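Local coordinates for protein rhamnogalacturonan endolyase YesW (Bacillus subtilis, PDB 2ZUX) that cleaves the rhamnogalacturonan backbone of plant cell-wall pectin by endo-type elimination, and needs calcium or manganese for activity, at residues M182-D187 / G550-N555; G120-D125 / G190-A195; R3-L8 / I272-G277; R279-M284 / N298-K303. All blocks are in the same frame, centred on the assembly; numbering follows the deposited sequence.

How the contacts relate
These contacts illustrate how a beta-propeller changes its chemistry from the inside outward. Contact 1 is buried near the chain centre and joins a blade strand to helix 547-553 through apolar packing and one bridging water. Contact 2, partly buried, sets two calcium loops side by side through backbone polar atoms; it shares one calcium ion with contact 1, and its strand 193-198 pairs with strand 182-184. Contact 3, also buried, fixes the N-terminal arm to the propeller by a tyrosine and an arginine. Contact 4, farthest from the centre and partly buried, stacks two arginines and bridges them to the backbone through waters, in the blade holding strand 268-273 of contact 3.

Contact 1: M182-D187 / G550-N555; sequences MVYDLD and GIAWQN. With CA (calcium ion), chain G; CA (calcium ion), chain D.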
loop_
_atom_site.group_PDB
_atom_site.type_symbol
_atom_site.label_atom_id
_atom_site.label_comp_id
_atom_site.label_asym_id
_atom_site.label_seq_id
_atom_site.Cartn_x
_atom_site.Cartn_y
_atom_site.Cartn_z
ATOM N N MET A 182 9.270 -2.084 -3.948
ATOM C CA MET A 182 8.441 -3.260 -3.746
ATOM C C MET A 182 9.056 -4.158 -2.698
ATOM O O MET A 182 10.229 -4.522 -2.789
ATOM C CB MET A 182 8.266 -4.025 -5.058
ATOM C CG MET A 182 7.333 -3.341 -6.049
ATOM S SD MET A 182 5.658 -3.109 -5.401
ATOM C CE MET A 182 5.588 -1.323 -5.233
ATOM N N VAL A 183 8.250 -4.511 -1.710
ATOM C CA VAL A 183 8.691 -5.405 -0.645
ATOM C C VAL A 183 7.813 -6.640 -0.693
ATOM O O VAL A 183 6.594 -6.548 -0.541
ATOM C CB VAL A 183 8.602 -4.725 0.745
ATOM C CG1 VAL A 183 9.137 -5.657 1.830
ATOM C CG2 VAL A 183 9.355 -3.391 0.749
ATOM N N TYR A 184 8.420 -7.800 -0.920
ATOM C CA TYR A 184 7.625 -9.006 -1.108
ATOM C C TYR A 184 8.531 -10.210 -1.132
ATOM O O TYR A 184 9.695 -10.109 -1.512
ATOM C CB TYR A 184 6.838 -8.937 -2.433
ATOM C CG TYR A 184 5.489 -9.612 -2.328
ATOM C CD1 TYR A 184 4.399 -8.932 -1.793
ATOM C CD2 TYR A 184 5.302 -10.935 -2.742
ATOM C CE1 TYR A 184 3.165 -9.541 -1.672
ATOM C CE2 TYR A 184 4.062 -11.558 -2.612
ATOM C CZ TYR A 184 2.996 -10.848 -2.083
ATOM O OH TYR A 184 1.753 -11.429 -1.930
ATOM N N ASP A 185 7.980 -11.353 -0.730
ATOM C CA ASP A 185 8.678 -12.623 -0.900
ATOM C C ASP A 185 8.480 -13.082 -2.344
ATOM O O ASP A 185 7.566 -13.853 -2.642
ATOM C CB ASP A 185 8.161 -13.664 0.092
ATOM C CG ASP A 185 8.869 -14.994 -0.025
ATOM O OD1 ASP A 185 9.945 -15.060 -0.660
ATOM O OD2 ASP A 185 8.317 -15.975 0.524
ATOM N N LEU A 186 9.337 -12.591 -3.238
ATOM C CA LEU A 186 9.223 -12.873 -4.664
ATOM C C LEU A 186 9.543 -14.314 -5.021
ATOM O O LEU A 186 8.941 -14.859 -5.946
ATOM C CB LEU A 186 10.135 -11.945 -5.473
ATOM C CG LEU A 186 9.663 -10.496 -5.622
ATOM C CD1 LEU A 186 10.809 -9.619 -6.116
ATOM C CD2 LEU A 186 8.467 -10.393 -6.549
ATOM N N ASP A 187 10.495 -14.923 -4.315
ATOM C CA ASP A 187 10.951 -16.276 -4.683
ATOM C C ASP A 187 10.292 -17.409 -3.887
ATOM O O ASP A 187 10.463 -18.585 -4.234
ATOM C CB ASP A 187 12.486 -16.387 -4.680
ATOM C CG ASP A 187 13.099 -16.156 -3.315
ATOM O OD1 ASP A 187 12.364 -15.924 -2.335
ATOM O OD2 ASP A 187 14.346 -16.207 -3.225
ATOM N N GLY A 550 -2.329 -4.307 -2.424
ATOM C CA GLY A 550 -2.495 -2.875 -2.146
ATOM C C GLY A 550 -1.484 -2.331 -1.149
ATOM O O GLY A 550 -0.981 -1.209 -1.308
ATOM N N ILE A 551 -1.146 -3.130 -0.144
ATOM C CA ILE A 551 -0.134 -2.697 0.818
ATOM C C ILE A 551 1.220 -2.600 0.113
ATOM O O ILE A 551 1.965 -1.642 0.328
ATOM C CB ILE A 551 -0.083 -3.609 2.060
ATOM C CG1 ILE A 551 -1.447 -3.617 2.769
ATOM C CG2 ILE A 551 1.037 -3.165 2.999
ATOM C CD1 ILE A 551 -2.060 -2.239 3.033
ATOM N N ALA A 552 1.515 -3.547 -0.775
ATOM C CA ALA A 552 2.769 -3.477 -1.519
ATOM C C ALA A 552 2.876 -2.219 -2.385
ATOM O O ALA A 552 3.955 -1.645 -2.471
ATOM C CB ALA A 552 2.986 -4.738 -2.355
ATOM N N TRP A 553 1.778 -1.785 -3.018
ATOM C CA TRP A 553 1.851 -0.571 -3.838
ATOM C C TRP A 553 1.448 0.714 -3.118
ATOM O O TRP A 553 1.452 1.779 -3.737
ATOM C CB TRP A 553 1.144 -0.690 -5.211
ATOM C CG TRP A 553 -0.311 -1.107 -5.237
ATOM C CD1 TRP A 553 -0.797 -2.237 -5.835
ATOM C CD2 TRP A 553 -1.469 -0.393 -4.736
ATOM N NE1 TRP A 553 -2.156 -2.285 -5.722
ATOM C CE2 TRP A 553 -2.598 -1.184 -5.034
ATOM C CE3 TRP A 553 -1.655 0.811 -4.028
ATOM C CZ2 TRP A 553 -3.898 -0.809 -4.679
ATOM C CZ3 TRP A 553 -2.953 1.175 -3.660
ATOM C CH2 TRP A 553 -4.051 0.358 -3.986
ATOM N N GLN A 554 1.139 0.642 -1.823
ATOM C CA GLN A 554 0.674 1.851 -1.138
ATOM C C GLN A 554 1.650 3.021 -1.280
ATOM O O GLN A 554 1.232 4.168 -1.490
ATOM C CB GLN A 554 0.364 1.605 0.338
ATOM C CG GLN A 554 -0.374 2.786 0.963
ATOM C CD GLN A 554 -0.856 2.478 2.359
ATOM O OE1 GLN A 554 -0.474 3.144 3.327
ATOM N NE2 GLN A 554 -1.691 1.448 2.482
ATOM N N ASN A 555 2.944 2.742 -1.199
ATOM C CA ASN A 555 3.934 3.817 -1.280
ATOM C C ASN A 555 3.981 4.511 -2.624
ATOM O O ASN A 555 4.424 5.646 -2.706
ATOM C CB ASN A 555 5.345 3.320 -0.904
ATOM C CG ASN A 555 5.949 2.382 -1.945
ATOM O OD1 ASN A 555 5.811 1.149 -1.850
ATOM N ND2 ASN A 555 6.669 2.936 -2.888
HETATM CA CA CA G . 12.318 -14.536 -0.504
HETATM CA CA CA D . 4.431 7.933 -2.476
HETATM O O HOH W 1 6.233 -2.390 -1.280
HETATM O O HOH W 2 4.934 10.179 -2.285
HETATM O O HOH W 3 6.412 7.745 -3.792
HETATM O O HOH W 4 14.623 -14.825 0.273
#
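M182 meets A552 through the end of its thioether, and this small apolar junction shows how a strand is seated against a helix at the heart of a protein. The side chain bends at chi2 (-60°) and again at chi3, which swings M182 CE inward until it lies 3.2 Å from A552 O. M182 SD rests 4.4 Å from A552 CB, while CE also approaches the backbone of W553. The A552 methyl points at the strand and has a second neighbour in the Y184 ring, whose CD1 is 4.5 Å from A552 CB. No direct hydrogen bond crosses the junction. Water 1 supplies the polar link instead: it accepts from V183 N at 3.0 Å and donates to A552 O at 2.7 Å. Were M182 cut back to an alanine, a gap would probably open beside A552 O and the thioether cushion between strand and helix would be lost. In the next shell, I272 of strand 268-273 packs on M182, Y184 and A552 alike, and Y184 OH bonds to Y274 OH. Each segment then runs on into a metal site. N555 O binds one calcium ion at 2.3 Å, together with D116, A557, N559 and waters 2 and 3. D185 OD1 and D187 OD1 bind another, completed by D189, K191, E193 and water 4. Strand 182-184 edges its four-stranded sheet close to the middle of the chain, consistent with the innermost strand of a propeller blade, and it leads directly into a DxDxDG-type calcium loop.

Contact 2: G120-D125 / G190-A195; sequences GDVDGD and GKAEVA. With CA (calcium ion), chain H; CA (calcium ion), chain G.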
loop_
_atom_site.group_PDB
_atom_site.type_symbol
_atom_site.label_atom_id
_atom_site.label_comp_id
_atom_site.label_asym_id
_atom_site.label_seq_id
_atom_site.Cartn_x
_atom_site.Cartn_y
_atom_site.Cartn_z
ATOM N N GLY A 120 7.294 -6.105 5.059
ATOM C CA GLY A 120 7.601 -7.464 4.641
ATOM C C GLY A 120 8.191 -8.160 5.841
ATOM O O GLY A 120 8.703 -7.503 6.749
ATOM N N ASP A 121 8.068 -9.479 5.868
ATOM C CA ASP A 121 8.675 -10.281 6.910
ATOM C C ASP A 121 10.016 -10.751 6.364
ATOM O O ASP A 121 10.074 -11.699 5.583
ATOM C CB ASP A 121 7.768 -11.457 7.259
ATOM C CG ASP A 121 8.339 -12.341 8.340
ATOM O OD1 ASP A 121 9.269 -11.915 9.054
ATOM O OD2 ASP A 121 7.828 -13.470 8.479
ATOM N N VAL A 122 11.081 -10.047 6.737
ATOM C CA VAL A 122 12.389 -10.294 6.134
ATOM C C VAL A 122 13.124 -11.498 6.722
ATOM O O VAL A 122 14.059 -12.015 6.099
ATOM C CB VAL A 122 13.302 -9.053 6.160
ATOM C CG1 VAL A 122 12.592 -7.856 5.516
ATOM C CG2 VAL A 122 13.766 -8.735 7.582
ATOM N N ASP A 123 12.709 -11.938 7.906
ATOM C CA ASP A 123 13.383 -13.051 8.583
ATOM C C ASP A 123 12.495 -14.280 8.767
ATOM O O ASP A 123 12.956 -15.314 9.257
ATOM C CB ASP A 123 14.042 -12.611 9.904
ATOM C CG ASP A 123 13.082 -11.938 10.870
ATOM O OD1 ASP A 123 11.907 -11.681 10.527
ATOM O OD2 ASP A 123 13.517 -11.634 12.000
ATOM N N GLY A 124 11.231 -14.175 8.365
ATOM C CA GLY A 124 10.349 -15.338 8.280
ATOM C C GLY A 124 9.718 -15.813 9.578
ATOM O O GLY A 124 9.296 -16.970 9.668
ATOM N N ASP A 125 9.623 -14.931 10.570
ATOM C CA ASP A 125 9.035 -15.314 11.859
ATOM C C ASP A 125 7.541 -14.993 11.961
ATOM O O ASP A 125 6.911 -15.232 12.993
ATOM C CB ASP A 125 9.799 -14.676 13.021
ATOM C CG ASP A 125 9.642 -13.165 13.076
ATOM O OD1 ASP A 125 9.251 -12.541 12.059
ATOM O OD2 ASP A 125 9.906 -12.583 14.147
ATOM N N GLY A 190 9.830 -17.738 2.058
ATOM C CA GLY A 190 9.276 -17.296 3.340
ATOM C C GLY A 190 9.823 -15.981 3.866
ATOM O O GLY A 190 9.396 -15.506 4.922
ATOM N N LYS A 191 10.770 -15.391 3.134
ATOM C CA LYS A 191 11.394 -14.133 3.540
ATOM C C LYS A 191 11.253 -13.081 2.446
ATOM O O LYS A 191 11.493 -13.363 1.281
ATOM C CB LYS A 191 12.875 -14.345 3.860
ATOM C CG LYS A 191 13.114 -15.252 5.069
ATOM C CD LYS A 191 14.582 -15.552 5.272
ATOM C CE LYS A 191 14.783 -16.546 6.404
ATOM N NZ LYS A 191 16.216 -16.943 6.522
ATOM N N ALA A 192 10.874 -11.870 2.838
ATOM C CA ALA A 192 10.715 -10.768 1.889
ATOM C C ALA A 192 12.044 -10.251 1.372
ATOM O O ALA A 192 13.046 -10.219 2.100
ATOM C CB ALA A 192 9.947 -9.637 2.526
ATOM N N GLU A 193 12.043 -9.869 0.098
ATOM C CA GLU A 193 13.119 -9.055 -0.453
ATOM C C GLU A 193 12.584 -7.676 -0.832
ATOM O O GLU A 193 11.378 -7.403 -0.725
ATOM C CB GLU A 193 13.838 -9.734 -1.629
ATOM C CG GLU A 193 13.024 -10.705 -2.454
ATOM C CD GLU A 193 12.840 -12.080 -1.808
ATOM O OE1 GLU A 193 11.922 -12.784 -2.257
ATOM O OE2 GLU A 193 13.576 -12.462 -0.857
ATOM N N VAL A 194 13.495 -6.797 -1.232
ATOM C CA VAL A 194 13.150 -5.423 -1.578
ATOM C C VAL A 194 13.685 -5.136 -2.974
ATOM O O VAL A 194 14.873 -5.333 -3.230
ATOM C CB VAL A 194 13.737 -4.411 -0.548
ATOM C CG1 VAL A 194 13.314 -2.990 -0.894
ATOM C CG2 VAL A 194 13.317 -4.758 0.885
ATOM N N ALA A 195 12.815 -4.690 -3.877
ATOM C CA ALA A 195 13.220 -4.437 -5.257
ATOM C C ALA A 195 12.892 -3.015 -5.652
ATOM O O ALA A 195 11.815 -2.507 -5.328
ATOM C CB ALA A 195 12.535 -5.404 -6.210
HETATM CA CA CA H . 9.915 -10.586 10.936
HETATM CA CA CA G . 12.318 -14.536 -0.504
HETATM O O HOH W 5 15.540 -11.714 3.819
HETATM O O HOH W 6 10.101 -10.188 13.280
HETATM O O HOH W 4 14.623 -14.825 0.273
#
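K191 sets its CG anti to its own carbonyl carbon (chi1 -65°) and stays extended, which lays its methylenes along the backbone of V122 and D123. K191 CB comes within 3.4 Å of V122 O, and K191 CE lies 3.6 Å from D123 O. D121 turns the other way, with CG anti to the backbone N (chi1 180°), sending D121 OD1 to a calcium ion at 2.4 Å. Its carbonyl accepts the hydrogen bond joining the two segments: A192 N to D121 O, 2.9 Å and nearly straight at 167°. A192 CB settles 3.8 Å from G120 CA. Two calcium loops thus lie side by side. D121, D123 and D125 give carboxylate oxygens to one ion, completed by Q127, E129 and water 6; K191 O and both carboxylate oxygens of E193 bind the other, with D185, D187, D189 and water 4. G126 also holds the D121 carboxylate, and K157 that of D123. The loop 120-125 links strands 109-120 and 129-136 of one sheet, while strand 193-198 lies beside strand 182-184 in the next. At the edge of the first sheet, strand 162-167 offers L163 to V122 and W164 to V194.

Contact 3: R3-L8 / I272-G277; sequences RQMEAL and IAYLDG
R3 lays its guanidinium nearly parallel to the ring of Y274, the two planes only 13° apart, and this pair makes up much of the contact. The groups do not overlap ring on ring: Y274 CB and CG lie over one face of the guanidinium, with R3 NH1 3.5 Å from Y274 CG, while R3 CD runs past Y274 CD1 at 3.9 Å. An extended chain from CG to NE carries the arginine this far, and on the way R3 CG passes 3.7 Å from G277 O, at the close of the type I turn that begins at Y274. At the other end of the ring the approach is edge-on. Q4 O lies near the ring plane and takes a short hydrogen bond of 2.6 Å from Y274 OH, with the donor tilted 27° from the carbonyl plane. M5 adds a Met-aromatic contact in which SD stands 5.3 Å from the Y274 ring centroid, 46° off the normal, so that the sulfur meets the ring obliquely. Outside the pair, R3 forms a salt bridge with D339, which also accepts from Y274 N, and Q4 NE2 bonds to D185 O. A phenylalanine at Y274 would probably leave Q4 O without its donor and Y184 OH without its hydroxyl mate. The chemistry is mixed: a buried hydroxyl gripped by two partners fixes the backbone of the N-terminal arm, while an arginine whose charge is matched by D339 lies against the CB-CG root of the tyrosine, joining strand 3-4 to the propeller.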
loop_
_atom_site.group_PDB
_atom_site.type_symbol
_atom_site.label_atom_id
_atom_site.label_comp_id
_atom_site.label_asym_id
_atom_site.label_seq_id
_atom_site.Cartn_x
_atom_site.Cartn_y
_atom_site.Cartn_z
ATOM N N ARG A 3 -2.865 -19.515 -3.882
ATOM C CA ARG A 3 -1.798 -18.518 -4.007
ATOM C C ARG A 3 -0.814 -18.579 -2.858
ATOM O O ARG A 3 -1.204 -18.767 -1.707
ATOM C CB ARG A 3 -2.375 -17.103 -4.008
ATOM C CG ARG A 3 -3.123 -16.733 -5.229
ATOM C CD ARG A 3 -3.400 -15.254 -5.219
ATOM N NE ARG A 3 -4.015 -14.885 -6.472
ATOM C CZ ARG A 3 -3.933 -13.683 -7.023
ATOM N NH1 ARG A 3 -3.262 -12.710 -6.415
ATOM N NH2 ARG A 3 -4.527 -13.469 -8.183
ATOM N N GLN A 4 0.460 -18.363 -3.172
ATOM C CA GLN A 4 1.464 -18.140 -2.149
ATOM C C GLN A 4 1.098 -16.903 -1.325
ATOM O O GLN A 4 0.884 -15.826 -1.887
ATOM C CB GLN A 4 2.831 -17.944 -2.797
ATOM C CG GLN A 4 3.949 -17.682 -1.810
ATOM C CD GLN A 4 5.132 -16.982 -2.458
ATOM O OE1 GLN A 4 5.735 -17.492 -3.404
ATOM N NE2 GLN A 4 5.454 -15.791 -1.963
ATOM N N MET A 5 0.992 -17.063 -0.012
ATOM C CA MET A 5 0.813 -15.926 0.905
ATOM C C MET A 5 1.723 -16.128 2.117
ATOM O O MET A 5 2.352 -17.179 2.255
ATOM C CB MET A 5 -0.661 -15.748 1.302
ATOM C CG MET A 5 -1.581 -15.478 0.100
ATOM S SD MET A 5 -1.321 -13.893 -0.762
ATOM C CE MET A 5 -2.391 -12.810 0.194
ATOM N N GLU A 6 1.808 -15.132 2.991
ATOM C CA GLU A 6 2.792 -15.151 4.071
ATOM C C GLU A 6 2.371 -16.035 5.225
ATOM O O GLU A 6 1.220 -16.027 5.640
ATOM C CB GLU A 6 3.052 -13.730 4.572
ATOM C CG GLU A 6 3.868 -12.902 3.581
ATOM C CD GLU A 6 3.530 -11.416 3.575
ATOM O OE1 GLU A 6 2.369 -11.050 3.870
ATOM O OE2 GLU A 6 4.432 -10.619 3.236
ATOM N N ALA A 7 3.330 -16.788 5.750
ATOM C CA ALA A 7 3.142 -17.464 7.029
ATOM C C ALA A 7 3.231 -16.414 8.128
ATOM O O ALA A 7 4.303 -15.855 8.383
ATOM C CB ALA A 7 4.190 -18.559 7.219
ATOM N N LEU A 8 2.094 -16.115 8.746
ATOM C CA LEU A 8 2.011 -15.075 9.760
ATOM C C LEU A 8 1.847 -15.683 11.135
ATOM O O LEU A 8 1.215 -16.738 11.291
ATOM C CB LEU A 8 0.853 -14.111 9.454
ATOM C CG LEU A 8 1.016 -13.239 8.197
ATOM C CD1 LEU A 8 -0.218 -12.376 7.972
ATOM C CD2 LEU A 8 2.277 -12.365 8.233
ATOM N N ILE A 272 3.355 -5.596 -7.305
ATOM C CA ILE A 272 3.440 -7.055 -7.245
ATOM C C ILE A 272 2.134 -7.614 -7.800
ATOM O O ILE A 272 1.056 -7.174 -7.415
ATOM C CB ILE A 272 3.626 -7.547 -5.796
ATOM C CG1 ILE A 272 4.922 -6.997 -5.169
ATOM C CG2 ILE A 272 3.576 -9.070 -5.731
ATOM C CD1 ILE A 272 6.225 -7.454 -5.811
ATOM N N ALA A 273 2.242 -8.576 -8.719
ATOM C CA ALA A 273 1.079 -9.180 -9.372
ATOM C C ALA A 273 1.299 -10.680 -9.540
ATOM O O ALA A 273 2.378 -11.096 -9.949
ATOM C CB ALA A 273 0.860 -8.552 -10.730
ATOM N N TYR A 274 0.273 -11.476 -9.249
ATOM C CA TYR A 274 0.354 -12.929 -9.439
ATOM C C TYR A 274 -0.077 -13.256 -10.869
ATOM O O TYR A 274 -1.191 -13.741 -11.110
ATOM C CB TYR A 274 -0.506 -13.664 -8.407
ATOM C CG TYR A 274 0.078 -13.684 -7.009
ATOM C CD1 TYR A 274 0.267 -14.893 -6.335
ATOM C CD2 TYR A 274 0.464 -12.504 -6.362
ATOM C CE1 TYR A 274 0.810 -14.924 -5.051
ATOM C CE2 TYR A 274 1.010 -12.527 -5.079
ATOM C CZ TYR A 274 1.181 -13.737 -4.432
ATOM O OH TYR A 274 1.713 -13.763 -3.171
ATOM N N LEU A 275 0.824 -12.982 -11.808
ATOM C CA LEU A 275 0.542 -13.147 -13.238
ATOM C C LEU A 275 0.286 -14.594 -13.637
ATOM O O LEU A 275 -0.467 -14.853 -14.584
ATOM C CB LEU A 275 1.683 -12.560 -14.070
ATOM C CG LEU A 275 2.031 -11.094 -13.787
ATOM C CD1 LEU A 275 3.304 -10.718 -14.505
ATOM C CD2 LEU A 275 0.886 -10.170 -14.169
ATOM N N ASP A 276 0.896 -15.521 -12.905
ATOM C CA ASP A 276 0.695 -16.948 -13.168
ATOM C C ASP A 276 -0.392 -17.572 -12.286
ATOM O O ASP A 276 -0.665 -18.769 -12.386
ATOM C CB ASP A 276 2.024 -17.734 -13.115
ATOM C CG ASP A 276 2.617 -17.837 -11.719
ATOM O OD1 ASP A 276 1.903 -17.597 -10.733
ATOM O OD2 ASP A 276 3.816 -18.186 -11.620
ATOM N N GLY A 277 -1.019 -16.760 -11.434
ATOM C CA GLY A 277 -2.123 -17.203 -10.586
ATOM C C GLY A 277 -1.718 -17.930 -9.318
ATOM O O GLY A 277 -2.579 -18.327 -8.531
#

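Contact 4: R279-M284 / N298-K303; sequences RPSLIM and NFRDGK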
loop_
_atom_site.group_PDB
_atom_site.type_symbol
_atom_site.label_atom_id
_atom_site.label_comp_id
_atom_site.label_asym_id
_atom_site.label_seq_id
_atom_site.Cartn_x
_atom_site.Cartn_y
_atom_site.Cartn_z
ATOM N N ARG A 279 2.068 -17.522 -7.894
ATOM C CA ARG A 279 3.246 -16.904 -7.296
ATOM C C ARG A 279 3.409 -15.463 -7.757
ATOM O O ARG A 279 2.935 -15.108 -8.832
ATOM C CB ARG A 279 4.494 -17.711 -7.637
ATOM C CG ARG A 279 4.527 -19.070 -6.948
ATOM C CD ARG A 279 5.648 -19.929 -7.509
ATOM N NE ARG A 279 6.959 -19.488 -7.038
ATOM C CZ ARG A 279 8.109 -20.108 -7.307
ATOM N NH1 ARG A 279 8.120 -21.199 -8.066
ATOM N NH2 ARG A 279 9.250 -19.637 -6.822
ATOM N N PRO A 280 4.061 -14.626 -6.926
ATOM C CA PRO A 280 4.201 -13.208 -7.265
ATOM C C PRO A 280 5.188 -12.940 -8.392
ATOM O O PRO A 280 6.190 -13.657 -8.533
ATOM C CB PRO A 280 4.724 -12.594 -5.967
ATOM C CG PRO A 280 5.471 -13.719 -5.299
ATOM C CD PRO A 280 4.645 -14.938 -5.608
ATOM N N SER A 281 4.891 -11.891 -9.156
ATOM C CA SER A 281 5.802 -11.294 -10.124
ATOM C C SER A 281 5.935 -9.812 -9.807
ATOM O O SER A 281 5.097 -9.242 -9.102
ATOM C CB SER A 281 5.275 -11.446 -11.552
ATOM O OG SER A 281 5.121 -12.813 -11.919
ATOM N N LEU A 282 6.984 -9.203 -10.345
ATOM C CA LEU A 282 7.291 -7.797 -10.117
ATOM C C LEU A 282 6.959 -6.998 -11.370
ATOM O O LEU A 282 7.376 -7.370 -12.463
ATOM C CB LEU A 282 8.786 -7.677 -9.817
ATOM C CG LEU A 282 9.376 -6.278 -9.664
ATOM C CD1 LEU A 282 8.846 -5.650 -8.382
ATOM C CD2 LEU A 282 10.899 -6.369 -9.651
ATOM N N ILE A 283 6.226 -5.895 -11.210
ATOM C CA ILE A 283 5.883 -5.015 -12.326
ATOM C C ILE A 283 6.618 -3.687 -12.159
ATOM O O ILE A 283 6.543 -3.075 -11.097
ATOM C CB ILE A 283 4.365 -4.718 -12.360
ATOM C CG1 ILE A 283 3.551 -6.019 -12.239
ATOM C CG2 ILE A 283 4.000 -3.886 -13.603
ATOM C CD1 ILE A 283 3.765 -7.016 -13.373
ATOM N N MET A 284 7.338 -3.256 -13.196
ATOM C CA MET A 284 7.935 -1.918 -13.241
ATOM C C MET A 284 7.326 -1.198 -14.433
ATOM O O MET A 284 7.290 -1.752 -15.543
ATOM C CB MET A 284 9.455 -1.988 -13.422
ATOM C CG MET A 284 10.208 -2.522 -12.222
ATOM S SD MET A 284 10.292 -1.290 -10.865
ATOM C CE MET A 284 10.022 -2.409 -9.514
ATOM N N ASN A 298 10.139 -11.991 -12.978
ATOM C CA ASN A 298 10.154 -12.906 -11.848
ATOM C C ASN A 298 11.506 -12.868 -11.157
ATOM O O ASN A 298 12.532 -12.617 -11.796
ATOM C CB ASN A 298 9.832 -14.339 -12.294
ATOM C CG ASN A 298 8.351 -14.585 -12.404
ATOM O OD1 ASN A 298 7.555 -13.870 -11.805
ATOM N ND2 ASN A 298 7.969 -15.607 -13.164
ATOM N N PHE A 299 11.497 -13.081 -9.846
ATOM C CA PHE A 299 12.719 -13.372 -9.114
ATOM C C PHE A 299 12.507 -14.698 -8.406
ATOM O O PHE A 299 11.787 -14.781 -7.415
ATOM C CB PHE A 299 13.093 -12.263 -8.122
ATOM C CG PHE A 299 14.304 -12.593 -7.296
ATOM C CD1 PHE A 299 15.572 -12.617 -7.876
ATOM C CD2 PHE A 299 14.180 -12.911 -5.949
ATOM C CE1 PHE A 299 16.699 -12.947 -7.121
ATOM C CE2 PHE A 299 15.304 -13.244 -5.188
ATOM C CZ PHE A 299 16.562 -13.255 -5.779
ATOM N N ARG A 300 13.104 -15.745 -8.967
ATOM C CA ARG A 300 12.891 -17.110 -8.515
ATOM C C ARG A 300 14.163 -17.891 -8.775
ATOM O O ARG A 300 14.872 -17.613 -9.740
ATOM C CB ARG A 300 11.724 -17.749 -9.276
ATOM C CG ARG A 300 10.373 -17.073 -9.027
ATOM C CD ARG A 300 9.260 -17.627 -9.894
ATOM N NE ARG A 300 8.101 -16.736 -9.832
ATOM C CZ ARG A 300 6.902 -17.011 -10.336
ATOM N NH1 ARG A 300 6.672 -18.184 -10.924
ATOM N NH2 ARG A 300 5.918 -16.123 -10.241
ATOM N N ASP A 301 14.456 -18.852 -7.902
ATOM C CA ASP A 301 15.628 -19.730 -8.070
ATOM C C ASP A 301 16.919 -18.921 -8.220
ATOM O O ASP A 301 17.815 -19.292 -8.990
ATOM C CB ASP A 301 15.438 -20.661 -9.279
ATOM C CG ASP A 301 14.039 -21.251 -9.351
ATOM O OD1 ASP A 301 13.668 -22.030 -8.447
ATOM O OD2 ASP A 301 13.307 -20.930 -10.315
ATOM N N GLY A 302 16.995 -17.805 -7.498
ATOM C CA GLY A 302 18.163 -16.936 -7.514
ATOM C C GLY A 302 18.360 -16.101 -8.766
ATOM O O GLY A 302 19.381 -15.427 -8.900
ATOM N N LYS A 303 17.392 -16.125 -9.683
ATOM C CA LYS A 303 17.533 -15.366 -10.927
ATOM C C LYS A 303 16.396 -14.379 -11.189
ATOM O O LYS A 303 15.236 -14.641 -10.868
ATOM C CB LYS A 303 17.742 -16.286 -12.140
ATOM C CG LYS A 303 16.477 -16.877 -12.736
ATOM C CD LYS A 303 16.625 -17.184 -14.229
ATOM C CE LYS A 303 17.213 -18.567 -14.477
ATOM N NZ LYS A 303 17.165 -18.929 -15.927
HETATM O O HOH W 7 3.351 -14.827 -11.443
HETATM O O HOH W 8 12.469 -19.678 -5.908
HETATM O O HOH W 9 8.951 -14.027 -8.680
#
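R279 and R300 face each other at one end of the beta hairpin formed by strands 281-286 and 293-300, the middle pair of a four-stranded antiparallel propeller blade. R279 comes first: its chain bends at chi3 (74°), and its guanidinium lies flat on that of R300, centres 4.5 Å apart and planes 14° from parallel. The overlap is offset, so CD of R300 sits over the R279 group, and R279 CB approaches R300 NH2 to 3.4 Å. The N298 side chain lies over the opposite face of the R300 guanidinium. The like charges are probably tolerable because R300 NH1 makes a salt bridge with D276, while R279 NH2 has a weak bond to D187 O. At P280 the carbonyl takes over. R300 NH2 donates to P280 O at 3.0 Å and 167°; the oxygen lies close to the guanidinium plane, whereas the donor stands well above the carbonyl plane. Water 9 also lies within hydrogen-bonding distance of P280 O and can donate to it, while accepting from F299 N and R300 NE. S281 begins the strand proper, its backbone bonded to A273, and L282 follows with backbone bonds to Y297. Beyond R300, a type I' turn reverses the chain toward strand 303-311. Water 7 ties the start of this walk together, donating to both R279 O and S281 OG, each at 2.7 Å.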